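Local coordinates for ABC transporter binding protein AcbH (Actinoplanes, PDB 3OO8) that binds beta-D-galactopyranose as the extracellular solute receptor of a bacterial ABC transporter, at residues T104-V109 and F303-K308; D108-I113 and G130-V135. The protein carries 2 engineered substitutions. One frame throughout, in Å; residues are numbered along the deposited sequence.

Interaction 1: T104-V109 and F303-K308; sequences TPIDDV and FILPKK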
ATOM      1  N   THR A 104      15.752   6.514  16.002  1.00 14.67           N
ATOM      2  CA  THR A 104      15.414   6.805  17.385  1.00 16.82           C
ATOM      3  C   THR A 104      13.989   6.351  17.651  1.00 16.00           C
ATOM      4  O   THR A 104      13.088   6.686  16.881  1.00 14.83           O
ATOM      5  CB  THR A 104      15.554   8.323  17.635  1.00 17.20           C
ATOM      6  OG1 THR A 104      16.943   8.653  17.573  1.00 20.11           O
ATOM      7  CG2 THR A 104      15.043   8.706  19.012  1.00 17.15           C
ATOM      8  N   PRO A 105      13.761   5.547  18.700  1.00 14.89           N
ATOM      9  CA  PRO A 105      12.393   5.184  19.018  1.00 13.97           C
ATOM     10  C   PRO A 105      11.590   6.400  19.508  1.00 15.40           C
ATOM     11  O   PRO A 105      12.160   7.344  20.114  1.00 18.26           O
ATOM     12  CB  PRO A 105      12.550   4.129  20.116  1.00 17.65           C
ATOM     13  CG  PRO A 105      13.798   4.498  20.787  1.00 18.67           C
ATOM     14  CD  PRO A 105      14.713   5.051  19.726  1.00 14.73           C
ATOM     15  N   ILE A 106      10.291   6.400  19.217  1.00 13.79           N
ATOM     16  CA  ILE A 106       9.436   7.534  19.531  1.00 12.04           C
ATOM     17  C   ILE A 106       8.205   7.140  20.339  1.00 14.34           C
ATOM     18  O   ILE A 106       7.086   7.632  20.126  1.00 12.36           O
ATOM     19  CB  ILE A 106       9.067   8.322  18.248  1.00 10.11           C
ATOM     20  CG1 ILE A 106       8.534   7.352  17.201  1.00 15.20           C
ATOM     21  CG2 ILE A 106      10.313   8.998  17.666  1.00 12.56           C
ATOM     22  CD1 ILE A 106       7.840   8.078  16.055  1.00 15.49           C
ATOM     23  N   ASP A 107       8.438   6.300  21.357  1.00 15.36           N
ATOM     24  CA  ASP A 107       7.351   5.872  22.207  1.00 17.53           C
ATOM     25  C   ASP A 107       6.773   7.099  22.900  1.00 17.20           C
ATOM     26  O   ASP A 107       5.588   7.126  23.203  1.00 16.50           O
ATOM     27  CB  ASP A 107       7.825   4.856  23.262  1.00 17.93           C
ATOM     28  CG  ASP A 107       8.316   3.558  22.653  1.00 25.77           C
ATOM     29  OD1 ASP A 107       7.898   3.231  21.529  1.00 19.64           O
ATOM     30  OD2 ASP A 107       9.085   2.833  23.313  1.00 29.04           O
ATOM     31  N   ASP A 108       7.633   8.074  23.213  1.00 16.26           N
ATOM     32  CA  ASP A 108       7.188   9.304  23.844  1.00 16.87           C
ATOM     33  C   ASP A 108       6.227  10.140  22.992  1.00 17.47           C
ATOM     34  O   ASP A 108       5.202  10.614  23.477  1.00 18.88           O
ATOM     35  CB  ASP A 108       8.353  10.129  24.424  1.00 18.73           C
ATOM     36  CG  ASP A 108       9.456  10.424  23.423  1.00 19.63           C
ATOM     37  OD1 ASP A 108       9.400  10.034  22.219  1.00 16.69           O
ATOM     38  OD2 ASP A 108      10.417  11.102  23.842  1.00 22.01           O
ATOM     39  N   VAL A 109       6.534  10.273  21.704  1.00 15.74           N
ATOM     40  CA  VAL A 109       5.618  10.900  20.759  1.00 14.75           C
ATOM     41  C   VAL A 109       4.288  10.163  20.769  1.00 14.38           C
ATOM     42  O   VAL A 109       3.226  10.782  20.807  1.00 14.65           O
ATOM     43  CB  VAL A 109       6.204  10.839  19.325  1.00 13.72           C
ATOM     44  CG1 VAL A 109       5.162  11.303  18.281  1.00 15.37           C
ATOM     45  CG2 VAL A 109       7.478  11.708  19.247  1.00 13.82           C
ATOM     46  N   PHE A 303       6.897   9.358   8.590  1.00 10.33           N
ATOM     47  CA  PHE A 303       8.142  10.046   8.937  1.00  9.39           C
ATOM     48  C   PHE A 303       8.864   9.295  10.031  1.00 10.30           C
ATOM     49  O   PHE A 303       8.231   8.628  10.859  1.00 10.99           O
ATOM     50  CB  PHE A 303       7.833  11.469   9.412  1.00 10.24           C
ATOM     51  CG  PHE A 303       7.012  12.215   8.412  1.00  9.51           C
ATOM     52  CD1 PHE A 303       7.632  12.850   7.362  1.00  9.18           C
ATOM     53  CD2 PHE A 303       5.613  12.209   8.498  1.00  9.49           C
ATOM     54  CE1 PHE A 303       6.869  13.479   6.362  1.00  9.17           C
ATOM     55  CE2 PHE A 303       4.828  12.848   7.513  1.00 12.02           C
ATOM     56  CZ  PHE A 303       5.464  13.502   6.453  1.00 12.22           C
ATOM     57  N   ILE A 304      10.186   9.392   9.963  1.00  9.09           N
ATOM     58  CA  ILE A 304      11.072   8.755  10.931  1.00  9.85           C
ATOM     59  C   ILE A 304      12.041   9.779  11.521  1.00 11.79           C
ATOM     60  O   ILE A 304      12.241  10.881  10.985  1.00 10.80           O
ATOM     61  CB  ILE A 304      11.923   7.652  10.281  1.00 10.82           C
ATOM     62  CG1 ILE A 304      12.766   8.245   9.130  1.00 11.37           C
ATOM     63  CG2 ILE A 304      11.019   6.491   9.862  1.00 11.34           C
ATOM     64  CD1 ILE A 304      13.689   7.236   8.410  1.00 13.35           C
ATOM     65  N   LEU A 305      12.651   9.384  12.638  1.00 11.73           N
ATOM     66  CA  LEU A 305      13.635  10.214  13.339  1.00 13.11           C
ATOM     67  C   LEU A 305      15.018   9.528  13.319  1.00 12.92           C
ATOM     68  O   LEU A 305      15.270   8.613  14.135  1.00 14.50           O
ATOM     69  CB  LEU A 305      13.166  10.396  14.784  1.00 12.42           C
ATOM     70  CG  LEU A 305      13.646  11.644  15.575  1.00 17.20           C
ATOM     71  CD1 LEU A 305      12.836  11.813  16.882  1.00 21.68           C
ATOM     72  CD2 LEU A 305      15.171  11.611  15.842  1.00 17.61           C
ATOM     73  N   PRO A 306      15.904   9.944  12.405  1.00 13.96           N
ATOM     74  CA  PRO A 306      17.224   9.302  12.281  1.00 13.71           C
ATOM     75  C   PRO A 306      17.997   9.401  13.581  1.00 16.33           C
ATOM     76  O   PRO A 306      18.080  10.490  14.155  1.00 16.84           O
ATOM     77  CB  PRO A 306      17.906  10.125  11.194  1.00 15.79           C
ATOM     78  CG  PRO A 306      16.731  10.548  10.282  1.00 16.53           C
ATOM     79  CD  PRO A 306      15.683  10.917  11.321  1.00 13.06           C
ATOM     80  N   LYS A 307      18.486   8.267  14.078  1.00 15.64           N
ATOM     81  CA  LYS A 307      19.276   8.308  15.326  1.00 19.05           C
ATOM     82  C   LYS A 307      20.422   9.320  15.260  1.00 17.59           C
ATOM     83  O   LYS A 307      20.694  10.008  16.254  1.00 17.04           O
ATOM     84  CB  LYS A 307      19.828   6.926  15.711  1.00 19.21           C
ATOM     85  CG  LYS A 307      20.569   6.950  17.058  1.00 24.28           C
ATOM     86  CD  LYS A 307      21.122   5.599  17.474  1.00 32.54           C
ATOM     87  CE  LYS A 307      20.052   4.657  18.011  1.00 40.43           C
ATOM     88  NZ  LYS A 307      20.591   3.282  18.315  1.00 39.28           N
ATOM     89  N   LYS A 308      21.082   9.415  14.109  1.00 15.77           N
ATOM     90  CA  LYS A 308      22.228  10.313  13.911  1.00 17.70           C
ATOM     91  C   LYS A 308      21.812  11.743  13.596  1.00 17.29           C
ATOM     92  O   LYS A 308      22.659  12.638  13.433  1.00 17.79           O
ATOM     93  CB  LYS A 308      23.218   9.759  12.873  1.00 17.40           C
ATOM     94  CG  LYS A 308      23.894   8.456  13.262  1.00 24.11           C
ATOM     95  CD  LYS A 308      25.068   8.150  12.317  1.00 24.01           C
ATOM     96  CE  LYS A 308      26.299   8.968  12.710  1.00 39.12           C
ATOM     97  NZ  LYS A 308      27.371   9.001  11.670  1.00 38.34           N
TER
HETATM   98  O   HOH W   1      12.404   6.911  14.055  1.00 12.84           O
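Thr-104 sets its hydroxyl anti to its own carbonyl carbon (chi1 -69°), where OG1 lies against the CA of Lys-307, while Leu-305, whose CG lies anti to the backbone N (chi1 -155°), sends its two methyl branches to separate neighbours on 104-109. Branch CD2 lies against Thr-104, 3.8 Å from its CB. The other branch, CD1, meets Ile-106 CG2 at 3.9 Å, the two aliphatic chains crossing at a slant. Between the backbones a single direct hydrogen bond spans the gap: Thr-104 N donates to Leu-305 O over 2.9 Å. It is nearly straight, 170° at the hydrogen, and the donor sits almost on the line of the C=O bond. A water extends this link, donating to Thr-104 O at 2.9 Å and accepting from Leu-305 N, so that the backbone N and O of both residues are engaged.

The contact lies in the lobe of this class 2 solute-binding fold where strand 301-304 runs between strands 85-89 and 134-147. The following residues up to Lys-308 pass beside the loop that leads into helix 107-113, with Ile-106 at the N-cap position of that helix. Helix 312-322 adds to the packing, since Leu-305 also touches Lys-316 and Asp-108 forms a salt bridge with the same lysine.

At the outer end of the contact, Thr-104 OG1 comes within 3.3 Å of Lys-307 CA, and the hydroxyl is hydrogen-bonded to a glycerol, probably from the crystallisation liquor. The aliphatic part of Lys-307 starts alongside the threonine, its CB 3.8 Å from Thr-104 OG1; the chain then bends at chi3 and leads the ammonium group away to the carbonyl oxygen of Gly-101.

Interaction 2: D108-I113 and G130-V135; sequences DVWDKI and GHYYLV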
ATOM      1  N   ASP A 108       7.633   8.074  23.213  1.00 16.26           N
ATOM      2  CA  ASP A 108       7.188   9.304  23.844  1.00 16.87           C
ATOM      3  C   ASP A 108       6.227  10.140  22.992  1.00 17.47           C
ATOM      4  O   ASP A 108       5.202  10.614  23.477  1.00 18.88           O
ATOM      5  CB  ASP A 108       8.353  10.129  24.424  1.00 18.73           C
ATOM      6  CG  ASP A 108       9.456  10.424  23.423  1.00 19.63           C
ATOM      7  OD1 ASP A 108       9.400  10.034  22.219  1.00 16.69           O
ATOM      8  OD2 ASP A 108      10.417  11.102  23.842  1.00 22.01           O
ATOM      9  N   VAL A 109       6.534  10.273  21.704  1.00 15.74           N
ATOM     10  CA  VAL A 109       5.618  10.900  20.759  1.00 14.75           C
ATOM     11  C   VAL A 109       4.288  10.163  20.769  1.00 14.38           C
ATOM     12  O   VAL A 109       3.226  10.782  20.807  1.00 14.65           O
ATOM     13  CB  VAL A 109       6.204  10.839  19.325  1.00 13.72           C
ATOM     14  CG1 VAL A 109       5.162  11.303  18.281  1.00 15.37           C
ATOM     15  CG2 VAL A 109       7.478  11.708  19.247  1.00 13.82           C
ATOM     16  N   TRP A 110       4.349   8.832  20.751  1.00 13.01           N
ATOM     17  CA  TRP A 110       3.146   8.004  20.711  1.00 14.16           C
ATOM     18  C   TRP A 110       2.293   8.034  21.982  1.00 15.01           C
ATOM     19  O   TRP A 110       1.088   7.860  21.924  1.00 15.84           O
ATOM     20  CB  TRP A 110       3.480   6.584  20.202  1.00 12.02           C
ATOM     21  CG  TRP A 110       3.517   6.518  18.668  1.00 10.00           C
ATOM     22  CD1 TRP A 110       4.573   6.778  17.865  1.00  8.24           C
ATOM     23  CD2 TRP A 110       2.423   6.184  17.827  1.00 12.01           C
ATOM     24  NE1 TRP A 110       4.202   6.608  16.525  1.00 10.31           N
ATOM     25  CE2 TRP A 110       2.885   6.247  16.493  1.00 11.45           C
ATOM     26  CE3 TRP A 110       1.089   5.845  18.075  1.00 13.11           C
ATOM     27  CZ2 TRP A 110       2.061   5.971  15.402  1.00  9.86           C
ATOM     28  CZ3 TRP A 110       0.255   5.568  16.997  1.00 13.33           C
ATOM     29  CH2 TRP A 110       0.754   5.630  15.666  1.00 12.28           C
ATOM     30  N   ASP A 111       2.925   8.351  23.113  1.00 16.49           N
ATOM     31  CA  ASP A 111       2.172   8.549  24.348  1.00 20.18           C
ATOM     32  C   ASP A 111       1.204   9.732  24.154  1.00 20.14           C
ATOM     33  O   ASP A 111       0.117   9.768  24.737  1.00 22.82           O
ATOM     34  CB  ASP A 111       3.138   8.874  25.500  1.00 17.94           C
ATOM     35  CG  ASP A 111       3.960   7.684  25.959  1.00 27.47           C
ATOM     36  OD1 ASP A 111       3.564   6.526  25.716  1.00 33.21           O
ATOM     37  OD2 ASP A 111       5.012   7.925  26.591  1.00 31.50           O
ATOM     38  N   LYS A 112       1.591  10.697  23.327  1.00 18.81           N
ATOM     39  CA  LYS A 112       0.744  11.868  23.091  1.00 19.94           C
ATOM     40  C   LYS A 112      -0.232  11.675  21.933  1.00 19.04           C
ATOM     41  O   LYS A 112      -1.396  12.108  21.996  1.00 21.51           O
ATOM     42  CB  LYS A 112       1.645  13.062  22.813  1.00 21.70           C
ATOM     43  CG  LYS A 112       0.982  14.237  22.125  1.00 28.12           C
ATOM     44  CD  LYS A 112       0.368  15.220  23.104  1.00 38.21           C
ATOM     45  CE  LYS A 112       0.176  16.568  22.409  1.00 41.53           C
ATOM     46  NZ  LYS A 112      -0.704  17.489  23.179  1.00 46.64           N
ATOM     47  N   ILE A 113       0.223  11.031  20.868  1.00 17.31           N
ATOM     48  CA  ILE A 113      -0.650  10.924  19.708  1.00 17.58           C
ATOM     49  C   ILE A 113      -1.412   9.609  19.554  1.00 16.41           C
ATOM     50  O   ILE A 113      -2.292   9.523  18.703  1.00 14.80           O
ATOM     51  CB  ILE A 113       0.116  11.138  18.386  1.00 14.60           C
ATOM     52  CG1 ILE A 113       1.057   9.964  18.120  1.00 15.55           C
ATOM     53  CG2 ILE A 113       0.931  12.440  18.425  1.00 17.91           C
ATOM     54  CD1 ILE A 113       1.716  10.035  16.742  1.00 16.83           C
ATOM     55  N   GLY A 130       9.078  -3.853  19.113  1.00 17.31           N
ATOM     56  CA  GLY A 130       7.864  -3.347  19.720  1.00 16.35           C
ATOM     57  C   GLY A 130       7.860  -1.843  19.995  1.00 15.03           C
ATOM     58  O   GLY A 130       6.825  -1.323  20.385  1.00 15.69           O
ATOM     59  N   HIS A 131       8.992  -1.174  19.809  1.00 16.46           N
ATOM     60  CA  HIS A 131       9.024   0.294  19.955  1.00 16.57           C
ATOM     61  C   HIS A 131       8.433   0.928  18.704  1.00 16.14           C
ATOM     62  O   HIS A 131       8.516   0.353  17.613  1.00 16.61           O
ATOM     63  CB  HIS A 131      10.441   0.836  20.074  1.00 18.65           C
ATOM     64  CG  HIS A 131      11.101   0.479  21.370  1.00 23.40           C
ATOM     65  ND1 HIS A 131      10.633   0.931  22.585  1.00 25.30           N
ATOM     66  CD2 HIS A 131      12.181  -0.293  21.644  1.00 29.36           C
ATOM     67  CE1 HIS A 131      11.392   0.448  23.554  1.00 29.33           C
ATOM     68  NE2 HIS A 131      12.339  -0.298  23.011  1.00 28.26           N
ATOM     69  N   TYR A 132       7.908   2.143  18.868  1.00 15.30           N
ATOM     70  CA  TYR A 132       7.444   2.924  17.713  1.00 12.61           C
ATOM     71  C   TYR A 132       8.622   3.628  17.034  1.00 13.87           C
ATOM     72  O   TYR A 132       9.514   4.125  17.703  1.00 13.50           O
ATOM     73  CB  TYR A 132       6.491   4.014  18.199  1.00 13.81           C
ATOM     74  CG  TYR A 132       5.121   3.522  18.598  1.00 11.17           C
ATOM     75  CD1 TYR A 132       4.160   3.228  17.626  1.00 11.24           C
ATOM     76  CD2 TYR A 132       4.766   3.354  19.934  1.00 13.46           C
ATOM     77  CE1 TYR A 132       2.907   2.767  17.972  1.00 12.48           C
ATOM     78  CE2 TYR A 132       3.491   2.893  20.283  1.00 13.00           C
ATOM     79  CZ  TYR A 132       2.562   2.608  19.294  1.00 14.74           C
ATOM     80  OH  TYR A 132       1.288   2.192  19.600  1.00 17.17           O
ATOM     81  N   TYR A 133       8.623   3.684  15.699  1.00 11.44           N
ATOM     82  CA  TYR A 133       9.679   4.338  14.922  1.00  9.40           C
ATOM     83  C   TYR A 133       9.135   5.281  13.844  1.00 12.80           C
ATOM     84  O   TYR A 133       9.870   6.111  13.311  1.00 13.41           O
ATOM     85  CB  TYR A 133      10.646   3.304  14.299  1.00 10.36           C
ATOM     86  CG  TYR A 133      11.455   2.569  15.346  1.00 10.78           C
ATOM     87  CD1 TYR A 133      12.596   3.142  15.855  1.00 14.97           C
ATOM     88  CD2 TYR A 133      11.055   1.298  15.787  1.00 12.80           C
ATOM     89  CE1 TYR A 133      13.363   2.477  16.823  1.00 12.34           C
ATOM     90  CE2 TYR A 133      11.804   0.633  16.752  1.00 13.87           C
ATOM     91  CZ  TYR A 133      12.944   1.235  17.248  1.00 15.09           C
ATOM     92  OH  TYR A 133      13.706   0.562  18.188  1.00 16.81           O
ATOM     93  N   LEU A 134       7.853   5.123  13.524  1.00 11.09           N
ATOM     94  CA  LEU A 134       7.236   5.895  12.449  1.00 11.97           C
ATOM     95  C   LEU A 134       6.043   6.694  12.960  1.00  9.69           C
ATOM     96  O   LEU A 134       5.285   6.206  13.813  1.00  9.99           O
ATOM     97  CB  LEU A 134       6.713   4.927  11.375  1.00  9.44           C
ATOM     98  CG  LEU A 134       6.159   5.528  10.052  1.00 10.71           C
ATOM     99  CD1 LEU A 134       7.287   5.722   9.040  1.00 12.19           C
ATOM    100  CD2 LEU A 134       5.019   4.694   9.458  1.00 12.10           C
ATOM    101  N   VAL A 135       5.828   7.885  12.377  1.00 10.40           N
ATOM    102  CA  VAL A 135       4.515   8.543  12.501  1.00  8.58           C
ATOM    103  C   VAL A 135       3.881   8.513  11.118  1.00  8.55           C
ATOM    104  O   VAL A 135       4.451   9.106  10.203  1.00  9.83           O
ATOM    105  CB  VAL A 135       4.578  10.005  12.901  1.00  9.00           C
ATOM    106  CG1 VAL A 135       3.142  10.570  12.875  1.00  9.48           C
ATOM    107  CG2 VAL A 135       5.144  10.142  14.309  1.00 11.30           C
TER
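Trp-110 lays its indole flat against the phenol ring of Tyr-132, and its atoms can be followed outward from the helix. CB sits over the face of the tyrosine ring in a CH-pi contact, 3.8 Å from the ring centroid. CG lies above Tyr-132 CG, and CD1 meets Tyr-132 CB at 3.4 Å. The five-membered ring thus forms an offset stack with the phenol, centroids 3.7 Å apart and planes only 6° from parallel. At the edge of the indole NE1 donates to Leu-134 O, 2.9 Å away and close to the indole plane, although the donor lies off the plane of the carbonyl. CD2 and CE2 lie over Tyr-132 CD1. Farther out, CE3 lies 3.6 Å from Tyr-132 CE1, which CZ3 still reaches, and CZ2 passes near Leu-134 O.

The opposite indole face is covered by Ile-113 CD1, one helical turn on, which is 3.9 Å above the ring plane. This methyl also reaches Val-135 CG1, at 4.2 Å, while Val-109 CG1 meets Val-135 CG2, the two valines crossing at about a right angle. Replacing Trp-110 with an alanine would probably leave Leu-134 O without its indole donor and open a gap between Tyr-132 and Ile-113.

Phe-117 and Lys-122 also touch the indole, and Tyr-132 OH is hydrogen-bonded to a glycerol. The arrangement is helix-on-sheet packing in an alpha/beta lobe of the class 2 solute-binding fold, where helix 107-113 packs against the start of strand 134-147.

Overall arrangement
Interactions 1 and 2 lie with their centres about 8 Å apart, on the same side of the chain's centre, and their first segments overlap at Asp-108 and Val-109. The loop leading into helix 107-113 meets 303-308, and the helix itself meets 130-135. Along the chain 104-113 comes first, 130-135 soon after and 303-308 far later, yet strands 134-147 and 301-304 are antiparallel neighbours in one mixed sheet. Direct ties join the two contacts, with Ile-106 N 2.8 Å from Tyr-132 O and Asp-107 OD2 2.6 Å from His-131 ND1, both probable hydrogen bonds. The helix and its leading loop are thereby joined to one near and one distant part of the chain within the same lobe of the galactose receptor.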